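Local coordinates for protein NAD_Gly3P_dh, NAD-dependent glycerol-3-phosphate dehydrogenase (Streptosporangium roseum, PDB 5OCM) that binds NADP+ and, as an imine reductase of the HIBADH-related family, probably uses the reduced cofactor to convert imines into amines, at residues S68-A71 with A72-V76; G137-A140 with A141-H145; G160-H163 with G164-S167; A172-G175 with I176-T180. All blocks are in the same frame, centred on the assembly; numbering follows the deposited sequence.

Contact 1 (S68-A71 with A72-V76); sequences SDHA and AVRAV. With NAP (NADP nicotinamide-adenine-dinucleotide phosphate), chain G.
Arg74 N donates to His70 O at 2.9 Å, and the two side chains of this pair meet again on the outside of the same turn. With CG of His70 anti to the backbone N (chi1 -175°), the imidazole reaches forward along the helix, and Arg74 lays its aliphatic part over one face: Arg74 CG sits 4.1 Å from the ring centroid, a CH-pi contact, and Arg74 CD is 3.6 Å from His70 CE1. A bend at chi3 then turns the guanidinium back, its plane 38° from the imidazole. Were His70 an alanine, the arginine chain would be likely to lose its platform and Thr103 its weak hydrogen bond to the ring. At the helix start, Asp69 is the N-cap: OD1 accepts from Ala72 N (3.0 Å), nearly in line with its C-O bond. The inner side of the turn faces NADP+, where Ala72 CB rests over the adenine, 3.5 Å from C5A, and Val76 CG2 approaches C2A to 3.4 Å. The turn opens helix 70-77 of the Rossmann-type domain, the crossover between parallel strands 62-65 and 88-91, with Val73 packed on Val67 and Thr93.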
loop_
_atom_site.group_PDB
_atom_site.type_symbol
_atom_site.label_atom_id
_atom_site.label_comp_id
_atom_site.label_asym_id
_atom_site.label_seq_id
_atom_site.Cartn_x
_atom_site.Cartn_y
_atom_site.Cartn_z
ATOM N N SER A 68 13.494 7.070 -21.837
ATOM C CA SER A 68 13.316 5.776 -21.169
ATOM C C SER A 68 14.282 5.593 -19.963
ATOM O O SER A 68 13.840 5.361 -18.850
ATOM C CB SER A 68 13.485 4.645 -22.201
ATOM O OG SER A 68 14.779 4.841 -22.813
ATOM N N ASP A 69 15.573 5.753 -20.183
ATOM C CA ASP A 69 16.560 5.460 -19.143
ATOM C C ASP A 69 17.810 6.293 -19.332
ATOM O O ASP A 69 17.895 7.087 -20.250
ATOM C CB ASP A 69 16.874 3.947 -19.133
ATOM C CG ASP A 69 17.467 3.462 -20.468
ATOM O OD1 ASP A 69 17.987 4.261 -21.329
ATOM O OD2 ASP A 69 17.507 2.229 -20.616
ATOM N N HIS A 70 18.759 6.094 -18.447
ATOM C CA HIS A 70 19.998 6.862 -18.395
ATOM C C HIS A 70 20.773 6.806 -19.712
ATOM O O HIS A 70 21.363 7.807 -20.168
ATOM C CB HIS A 70 20.891 6.320 -17.268
ATOM C CG HIS A 70 22.141 7.125 -17.040
ATOM N ND1 HIS A 70 23.412 6.629 -17.233
ATOM C CD2 HIS A 70 22.302 8.391 -16.610
ATOM C CE1 HIS A 70 24.293 7.526 -16.792
ATOM N NE2 HIS A 70 23.652 8.655 -16.614
ATOM N N ALA A 71 20.815 5.616 -20.326
ATOM C CA ALA A 71 21.510 5.463 -21.621
ATOM C C ALA A 71 20.893 6.399 -22.695
ATOM O O ALA A 71 21.627 7.052 -23.437
ATOM C CB ALA A 71 21.501 4.020 -22.109
ATOM N N ALA A 72 19.566 6.461 -22.730
ATOM C CA ALA A 72 18.878 7.402 -23.586
ATOM C C ALA A 72 19.132 8.849 -23.261
ATOM O O ALA A 72 19.353 9.692 -24.176
ATOM C CB ALA A 72 17.354 7.096 -23.595
ATOM N N VAL A 73 19.180 9.165 -21.964
ATOM C CA VAL A 73 19.480 10.512 -21.519
ATOM C C VAL A 73 20.868 10.930 -22.068
ATOM O O VAL A 73 21.009 12.011 -22.627
ATOM C CB VAL A 73 19.510 10.622 -19.994
ATOM C CG1 VAL A 73 20.111 11.970 -19.532
ATOM C CG2 VAL A 73 18.106 10.476 -19.445
ATOM N N ARG A 74 21.850 10.066 -21.888
ATOM C CA ARG A 74 23.216 10.372 -22.350
ATOM C C ARG A 74 23.238 10.531 -23.885
ATOM O O ARG A 74 23.866 11.464 -24.387
ATOM C CB ARG A 74 24.235 9.292 -21.923
ATOM C CG ARG A 74 24.549 9.313 -20.393
ATOM C CD ARG A 74 25.843 8.668 -19.886
ATOM N NE ARG A 74 26.564 7.807 -20.819
ATOM C CZ ARG A 74 26.269 6.512 -21.088
ATOM N NH1 ARG A 74 25.208 5.891 -20.537
ATOM N NH2 ARG A 74 27.017 5.844 -21.977
ATOM N N ALA A 75 22.533 9.673 -24.601
ATOM C CA ALA A 75 22.448 9.783 -26.051
ATOM C C ALA A 75 21.872 11.149 -26.481
ATOM O O ALA A 75 22.381 11.750 -27.434
ATOM C CB ALA A 75 21.612 8.649 -26.650
ATOM N N VAL A 76 20.836 11.631 -25.799
ATOM C CA VAL A 76 20.210 12.906 -26.168
ATOM C C VAL A 76 21.101 14.074 -25.763
ATOM O O VAL A 76 21.281 15.027 -26.538
ATOM C CB VAL A 76 18.806 13.021 -25.567
ATOM C CG1 VAL A 76 18.259 14.412 -25.772
ATOM C CG2 VAL A 76 17.866 12.007 -26.210
HETATM P PA NAP G . 7.704 5.534 -23.201
HETATM O O1A NAP G . 6.251 5.730 -23.627
HETATM O O2A NAP G . 8.147 4.173 -23.486
HETATM O O5B NAP G . 8.705 6.631 -23.885
HETATM C C5B NAP G . 10.103 6.369 -23.953
HETATM C C4B NAP G . 10.659 7.640 -24.550
HETATM O O4B NAP G . 12.075 7.642 -24.549
HETATM C C3B NAP G . 10.205 7.922 -26.017
HETATM O O3B NAP G . 9.979 9.334 -26.237
HETATM C C2B NAP G . 11.440 7.432 -26.802
HETATM O O2B NAP G . 11.535 7.931 -28.149
HETATM C C1B NAP G . 12.544 7.905 -25.896
HETATM N N9A NAP G . 13.816 7.248 -26.128
HETATM C C8A NAP G . 14.174 5.989 -25.858
HETATM N N7A NAP G . 15.433 5.758 -26.203
HETATM C C5A NAP G . 15.892 6.914 -26.722
HETATM C C6A NAP G . 17.154 7.370 -27.278
HETATM N N6A NAP G . 18.229 6.493 -27.357
HETATM N N1A NAP G . 17.218 8.616 -27.795
HETATM C C2A NAP G . 16.179 9.478 -27.732
HETATM N N3A NAP G . 14.982 9.149 -27.205
HETATM C C4A NAP G . 14.834 7.900 -26.699
HETATM O O3 NAP G . 7.974 5.739 -21.657
HETATM P PN NAP G . 7.138 6.788 -20.707
HETATM O O1N NAP G . 6.059 6.056 -20.020
HETATM O O2N NAP G . 6.991 8.150 -21.406
HETATM O O5D NAP G . 8.321 6.876 -19.610
HETATM C C5D NAP G . 9.363 7.836 -19.807
HETATM C C4D NAP G . 10.103 7.955 -18.490
HETATM O O4D NAP G . 9.147 8.462 -17.464
HETATM C C3D NAP G . 10.696 6.600 -18.054
HETATM O O3D NAP G . 11.976 6.785 -17.422
HETATM C C2D NAP G . 9.635 6.151 -17.036
HETATM O O2D NAP G . 10.069 5.202 -16.048
HETATM C C1D NAP G . 9.219 7.518 -16.430
HETATM N N1N NAP G . 7.915 7.499 -15.799
HETATM C C2N NAP G . 6.840 7.139 -16.471
HETATM C C3N NAP G . 5.580 7.092 -15.845
HETATM C C7N NAP G . 4.346 6.626 -16.519
HETATM O O7N NAP G . 3.347 6.506 -15.777
HETATM N N7N NAP G . 4.345 6.352 -17.795
HETATM C C4N NAP G . 5.464 7.498 -14.505
HETATM C C5N NAP G . 6.609 7.974 -13.872
HETATM C C6N NAP G . 7.811 7.958 -14.558
HETATM P P2B NAP G . 10.773 7.158 -29.332
HETATM O O1X NAP G . 9.359 7.635 -29.273
HETATM O O2X NAP G . 11.612 7.587 -30.486
HETATM O O3X NAP G . 11.064 5.676 -29.083
#

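Contact 2 (G137-A140 with A141-H145); sequences GPEA and AYEAH
CG of Glu139 stands anti to its own backbone N (chi1 -172°), whereas CG of Glu143, one turn on, lies anti to the carbonyl carbon (chi1 -76°), and these two settings swing the extended acidic chains together. They meet on the first turn of helix 139-149, the crossover of a beta-alpha-beta unit between parallel strands 131-136 and 155-160. The chains pass at a slant, with carboxylate planes 25° apart. Like charges come close here, OE2 of Glu139 lying 3.7 Å from OE2 of Glu143, which would probably favour taking up a proton or drawing in counter-ions on this exposed side. Below them the backbone is firmly bonded, Glu143 N giving a nearly straight bond of 2.9 Å to Glu139 O, and Ala144 N reaching Ala140 O at the same 2.9 Å. Pro138 occupies the N-cap position; its carbonyl O takes Tyr142 N at 3.2 Å and, weakly, Ala141 N. Tyr142 turns from this surface into the protein, where its ring meets that of Tyr158 and its side chain touches Thr156 on strand 155-160. Ala141 leans on Thr113 and Pro138 on Leu115, both of strand 113-120, so one flank of the turn is laid against the sheet. On that flank the pyrrolidine and the methyl just meet, Pro138 CG lying 4.3 Å from Ala141 CB.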
loop_
_atom_site.group_PDB
_atom_site.type_symbol
_atom_site.label_atom_id
_atom_site.label_comp_id
_atom_site.label_asym_id
_atom_site.label_seq_id
_atom_site.Cartn_x
_atom_site.Cartn_y
_atom_site.Cartn_z
ATOM N N GLY A 137 18.906 18.960 -6.240
ATOM C CA GLY A 137 19.914 19.814 -6.923
ATOM C C GLY A 137 19.968 21.137 -6.193
ATOM O O GLY A 137 19.526 21.239 -5.049
ATOM N N PRO A 138 20.526 22.158 -6.835
ATOM C CA PRO A 138 20.697 23.455 -6.101
ATOM C C PRO A 138 19.406 24.093 -5.748
ATOM O O PRO A 138 18.509 24.243 -6.608
ATOM C CB PRO A 138 21.494 24.332 -7.069
ATOM C CG PRO A 138 21.757 23.512 -8.266
ATOM C CD PRO A 138 21.144 22.161 -8.180
ATOM N N GLU A 139 19.253 24.453 -4.482
ATOM C CA GLU A 139 17.973 25.007 -4.015
ATOM C C GLU A 139 17.607 26.272 -4.753
ATOM O O GLU A 139 16.446 26.497 -5.061
ATOM C CB GLU A 139 18.024 25.258 -2.508
ATOM C CG GLU A 139 16.681 25.644 -1.971
ATOM C CD GLU A 139 16.578 25.571 -0.437
ATOM O OE1 GLU A 139 17.622 25.804 0.224
ATOM O OE2 GLU A 139 15.444 25.340 0.086
ATOM N N ALA A 140 18.596 27.093 -5.081
ATOM C CA ALA A 140 18.300 28.359 -5.766
ATOM C C ALA A 140 17.708 28.124 -7.132
ATOM O O ALA A 140 16.824 28.868 -7.546
ATOM C CB ALA A 140 19.573 29.166 -5.898
ATOM N N ALA A 141 18.175 27.094 -7.854
ATOM C CA ALA A 141 17.588 26.767 -9.166
ATOM C C ALA A 141 16.174 26.232 -9.032
ATOM O O ALA A 141 15.309 26.591 -9.822
ATOM C CB ALA A 141 18.488 25.814 -9.908
ATOM N N TYR A 142 15.924 25.408 -8.017
ATOM C CA TYR A 142 14.557 24.935 -7.762
ATOM C C TYR A 142 13.656 26.142 -7.514
ATOM O O TYR A 142 12.574 26.277 -8.125
ATOM C CB TYR A 142 14.507 24.008 -6.570
ATOM C CG TYR A 142 13.104 23.627 -6.150
ATOM C CD1 TYR A 142 12.454 22.558 -6.749
ATOM C CD2 TYR A 142 12.429 24.346 -5.144
ATOM C CE1 TYR A 142 11.159 22.196 -6.353
ATOM C CE2 TYR A 142 11.130 24.002 -4.763
ATOM C CZ TYR A 142 10.512 22.913 -5.381
ATOM O OH TYR A 142 9.235 22.539 -5.041
ATOM N N GLU A 143 14.079 27.011 -6.607
ATOM C CA GLU A 143 13.273 28.222 -6.258
ATOM C C GLU A 143 13.020 29.111 -7.472
ATOM O O GLU A 143 11.891 29.603 -7.666
ATOM C CB GLU A 143 13.906 29.010 -5.062
ATOM C CG GLU A 143 13.634 28.301 -3.697
ATOM C CD GLU A 143 14.429 28.858 -2.530
ATOM O OE1 GLU A 143 15.424 29.611 -2.772
ATOM O OE2 GLU A 143 14.074 28.487 -1.379
ATOM N N ALA A 144 14.014 29.277 -8.324
ATOM C CA ALA A 144 13.852 30.114 -9.538
ATOM C C ALA A 144 12.860 29.530 -10.533
ATOM O O ALA A 144 12.229 30.277 -11.244
ATOM C CB ALA A 144 15.178 30.326 -10.243
ATOM N N HIS A 145 12.739 28.209 -10.628
ATOM C CA HIS A 145 11.890 27.591 -11.661
ATOM C C HIS A 145 10.657 26.880 -11.119
ATOM O O HIS A 145 9.835 26.423 -11.896
ATOM C CB HIS A 145 12.754 26.650 -12.521
ATOM C CG HIS A 145 13.778 27.380 -13.304
ATOM N ND1 HIS A 145 13.470 28.064 -14.458
ATOM C CD2 HIS A 145 15.066 27.690 -13.024
ATOM C CE1 HIS A 145 14.540 28.699 -14.900
ATOM N NE2 HIS A 145 15.507 28.543 -14.009
#

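Contact 3 (G160-H163 with G164-S167); sequences GADH and GLSS
Asp162 and Leu165 set their side chains across each other at a slant, so that the carboxylate reaches the start of the next turn while the isobutyl group lies alongside, its CG near OD2. The aspartate has CG anti to the backbone N (chi1 167°), a setting that brings OD1 to Gly164 N at 2.9 Å. The amide arrives from well above the carboxylate plane, 67° out of it; the capping bond is also bent at the hydrogen, 147°. OD1 is shared, since Arg101 forms a salt bridge with it and so probably fixes how the carboxylate is turned. The other oxygen, OD2, lies 3.8 Å from Leu165 CG. CD1 of Leu165 lies 4.1 Å from Gly160 CA, where a side chain on Gly160 would crowd it. The backbone closes the same loop, Leu165 N donating to Asp162 O at 3.0 Å. The His163 ring takes no part in this pair: it meets that of Tyr114, and NE2 bonds to Tyr114 O. Its carbonyl is nevertheless tied forward, because a water donates to His163 O (2.7 Å) and accepts from Ser167 N (2.8 Å), bridging the opening of the helix. Ser166 OG is held by Ser136 and Asp116. The combination of an Asx turn at Asp162 with a type I beta turn from Asp162 to Leu165 is a characteristic lead-in to a helix, here the long helix 165-192 that leaves the Rossmann-type domain after strand 155-160.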
loop_
_atom_site.group_PDB
_atom_site.type_symbol
_atom_site.label_atom_id
_atom_site.label_comp_id
_atom_site.label_asym_id
_atom_site.label_seq_id
_atom_site.Cartn_x
_atom_site.Cartn_y
_atom_site.Cartn_z
ATOM N N GLY A 160 16.502 18.288 -1.578
ATOM C CA GLY A 160 17.843 18.633 -1.062
ATOM C C GLY A 160 18.813 18.745 -2.181
ATOM O O GLY A 160 18.485 18.543 -3.364
ATOM N N ALA A 161 20.042 19.080 -1.795
ATOM C CA ALA A 161 21.120 19.381 -2.752
ATOM C C ALA A 161 21.742 18.217 -3.506
ATOM O O ALA A 161 22.214 18.373 -4.624
ATOM C CB ALA A 161 22.228 20.138 -1.977
ATOM N N ASP A 162 21.789 17.034 -2.887
ATOM C CA ASP A 162 22.297 15.865 -3.568
ATOM C C ASP A 162 21.372 15.404 -4.670
ATOM O O ASP A 162 20.284 14.889 -4.402
ATOM C CB ASP A 162 22.549 14.712 -2.540
ATOM C CG ASP A 162 22.791 13.347 -3.190
ATOM O OD1 ASP A 162 23.308 13.207 -4.331
ATOM O OD2 ASP A 162 22.452 12.352 -2.507
ATOM N N HIS A 163 21.839 15.488 -5.907
ATOM C CA HIS A 163 21.053 15.120 -7.092
ATOM C C HIS A 163 20.541 13.695 -7.047
ATOM O O HIS A 163 19.489 13.424 -7.588
ATOM C CB HIS A 163 21.875 15.322 -8.345
ATOM C CG HIS A 163 22.141 16.760 -8.676
ATOM N ND1 HIS A 163 23.272 17.421 -8.253
ATOM C CD2 HIS A 163 21.429 17.647 -9.401
ATOM C CE1 HIS A 163 23.269 18.647 -8.726
ATOM N NE2 HIS A 163 22.134 18.819 -9.405
ATOM N N GLY A 164 21.274 12.768 -6.409
ATOM C CA GLY A 164 20.835 11.386 -6.273
ATOM C C GLY A 164 19.672 11.124 -5.393
ATOM O O GLY A 164 19.090 10.031 -5.423
ATOM N N LEU A 165 19.244 12.084 -4.583
ATOM C CA LEU A 165 18.138 11.827 -3.600
ATOM C C LEU A 165 16.868 11.522 -4.308
ATOM O O LEU A 165 16.096 10.683 -3.829
ATOM C CB LEU A 165 17.902 13.045 -2.708
ATOM C CG LEU A 165 18.831 13.182 -1.501
ATOM C CD1 LEU A 165 18.612 14.593 -0.894
ATOM C CD2 LEU A 165 18.607 12.047 -0.512
ATOM N N SER A 166 16.560 12.230 -5.423
ATOM C CA SER A 166 15.323 12.022 -6.127
ATOM C C SER A 166 15.145 10.559 -6.533
ATOM O O SER A 166 14.058 9.962 -6.328
ATOM C CB SER A 166 15.220 12.955 -7.344
ATOM O OG SER A 166 15.050 14.287 -6.903
ATOM N N SER A 167 16.209 9.957 -7.061
ATOM C CA SER A 167 16.191 8.567 -7.485
ATOM C C SER A 167 16.094 7.574 -6.346
ATOM O O SER A 167 15.443 6.523 -6.450
ATOM C CB SER A 167 17.425 8.294 -8.374
ATOM O OG SER A 167 17.192 8.937 -9.630
HETATM O O HOH W 1 17.951 11.456 -8.612
#

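Contact 4 (A172-G175 with I176-T180); sequences ALLG and IMWGT. With 9RH (2,2,2-trifluoromethyl acetophenone hydrate), chain X.
The indole of Trp178 packs back on the preceding turn at Leu174. Among the apolar contacts, Leu174 CB comes within 3.6 Å of Trp178 CH2 as an off-centre CH-pi contact, and Leu174 CD2 lies 4.0 Å from Met177 CE. A bend at chi3 (69°) folds that methyl of Met177 over the indole, on the face where Leu174 O also sits, 3.2 Å above the ring plane. Of the hydrogen bonds, Trp178 N donates to this same Leu174 O at 3.0 Å. Ile176 O is gripped twice, by the N and OG1 of Thr180 from opposite faces of its plane, and this OG1 also bonds to Thr180 of the second subunit. Without the indole, as with an alanine here, Leu174 and Met177 would probably lose the surface they pack on, and His238 of the second subunit its NE1 partner. Toward the ligand, the trifluoroacetophenone hydrate, Leu174 CD2 approaches C7 to 3.5 Å and Met177 SD is 3.9 Å from C4. Thr241 of the second subunit bonds to the ligand and packs on Leu174 and Trp178. Helix 165-192 thus lines, with its dimer partner, the pocket that holds the trifluoroacetophenone hydrate, shared between subunits.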
loop_
_atom_site.group_PDB
_atom_site.type_symbol
_atom_site.label_atom_id
_atom_site.label_comp_id
_atom_site.label_asym_id
_atom_site.label_seq_id
_atom_site.Cartn_x
_atom_site.Cartn_y
_atom_site.Cartn_z
ATOM N N ALA A 172 12.483 3.663 -3.878
ATOM C CA ALA A 172 11.875 3.245 -2.594
ATOM C C ALA A 172 10.373 3.345 -2.661
ATOM O O ALA A 172 9.665 2.429 -2.262
ATOM C CB ALA A 172 12.407 4.106 -1.424
ATOM N N LEU A 173 9.871 4.450 -3.209
ATOM C CA LEU A 173 8.418 4.653 -3.391
ATOM C C LEU A 173 7.834 3.697 -4.407
ATOM O O LEU A 173 6.764 3.108 -4.161
ATOM C CB LEU A 173 8.153 6.122 -3.750
ATOM C CG LEU A 173 8.445 7.152 -2.651
ATOM C CD1 LEU A 173 8.352 8.509 -3.310
ATOM C CD2 LEU A 173 7.501 7.028 -1.467
ATOM N N LEU A 174 8.518 3.470 -5.529
ATOM C CA LEU A 174 7.983 2.541 -6.531
ATOM C C LEU A 174 7.888 1.126 -5.969
ATOM O O LEU A 174 6.938 0.402 -6.281
ATOM C CB LEU A 174 8.825 2.576 -7.817
ATOM C CG LEU A 174 8.828 3.936 -8.551
ATOM C CD1 LEU A 174 9.690 3.827 -9.804
ATOM C CD2 LEU A 174 7.449 4.366 -8.906
ATOM N N GLY A 175 8.827 0.722 -5.119
ATOM C CA GLY A 175 8.717 -0.564 -4.422
ATOM C C GLY A 175 7.402 -0.726 -3.682
ATOM O O GLY A 175 6.786 -1.809 -3.691
ATOM N N ILE A 176 6.958 0.355 -3.064
ATOM C CA ILE A 176 5.675 0.384 -2.349
ATOM C C ILE A 176 4.530 0.191 -3.322
ATOM O O ILE A 176 3.560 -0.543 -3.032
ATOM C CB ILE A 176 5.486 1.648 -1.445
ATOM C CG1 ILE A 176 6.646 1.764 -0.486
ATOM C CG2 ILE A 176 4.190 1.553 -0.681
ATOM C CD1 ILE A 176 6.616 3.075 0.317
ATOM N N MET A 177 4.603 0.859 -4.458
ATOM C CA MET A 177 3.585 0.677 -5.493
ATOM C C MET A 177 3.451 -0.813 -5.889
ATOM O O MET A 177 2.332 -1.355 -5.953
ATOM C CB MET A 177 3.841 1.557 -6.703
ATOM C CG MET A 177 2.899 1.283 -7.854
ATOM S SD MET A 177 3.260 2.278 -9.326
ATOM C CE MET A 177 4.808 1.505 -9.793
ATOM N N TRP A 178 4.564 -1.471 -6.175
ATOM C CA TRP A 178 4.474 -2.908 -6.577
ATOM C C TRP A 178 3.979 -3.783 -5.420
ATOM O O TRP A 178 3.161 -4.699 -5.664
ATOM C CB TRP A 178 5.751 -3.454 -7.209
ATOM C CG TRP A 178 6.148 -2.705 -8.428
ATOM C CD1 TRP A 178 5.378 -2.472 -9.543
ATOM C CD2 TRP A 178 7.386 -2.022 -8.647
ATOM N NE1 TRP A 178 6.054 -1.670 -10.420
ATOM C CE2 TRP A 178 7.278 -1.362 -9.894
ATOM C CE3 TRP A 178 8.539 -1.899 -7.910
ATOM C CZ2 TRP A 178 8.294 -0.607 -10.407
ATOM C CZ3 TRP A 178 9.560 -1.139 -8.412
ATOM C CH2 TRP A 178 9.422 -0.477 -9.648
ATOM N N GLY A 179 4.420 -3.477 -4.206
ATOM C CA GLY A 179 4.026 -4.270 -3.035
ATOM C C GLY A 179 2.508 -4.193 -2.839
ATOM O O GLY A 179 1.830 -5.189 -2.592
ATOM N N THR A 180 1.985 -2.966 -2.976
ATOM C CA THR A 180 0.561 -2.683 -2.770
ATOM C C THR A 180 -0.253 -3.240 -3.961
ATOM O O THR A 180 -1.278 -3.922 -3.762
ATOM C CB THR A 180 0.314 -1.184 -2.612
ATOM O OG1 THR A 180 1.088 -0.673 -1.507
ATOM C CG2 THR A 180 -1.141 -0.895 -2.397
HETATM O O1 9RH X . 6.229 2.135 -14.186
HETATM C C1 9RH X . 6.734 3.119 -13.331
HETATM O O2 9RH X . 7.559 2.633 -12.313
HETATM C C2 9RH X . 5.623 4.018 -12.810
HETATM C C3 9RH X . 4.295 3.732 -13.094
HETATM C C4 9RH X . 3.278 4.473 -12.522
HETATM C C5 9RH X . 3.569 5.530 -11.696
HETATM C C6 9RH X . 4.876 5.833 -11.425
HETATM C C7 9RH X . 5.907 5.078 -11.968
HETATM C C8 9RH X . 7.646 3.867 -14.257
HETATM F F1 9RH X . 8.539 3.017 -14.759
HETATM F F2 9RH X . 8.272 4.900 -13.621
HETATM F F3 9RH X . 6.887 4.331 -15.232
#

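In the fold
All four contacts are turns at or within helices, in different surroundings. Contact 4 is buried at the subunit interface and mainly apolar; contact 2 lies on the surface, where two glutamates crowd, while contacts 1 and 3 are partly buried and each use an aspartate side chain for a capping bond, at the N-cap in contact 1 and in the turn leading into the helix in contact 3. Contacts 1 and 2 belong to different beta-alpha-beta units of the Rossmann-type domain, their centres about 23 Å apart, but only contact 1 reaches the cofactor. Contacts 2 and 3 touch where the ends of neighbouring strands 131-136 and 155-160 meet, Gly137 N lying 2.9 Å from Gly160 O. Contacts 3 and 4 share helix 165-192, contact 4 further along, beside the ligand.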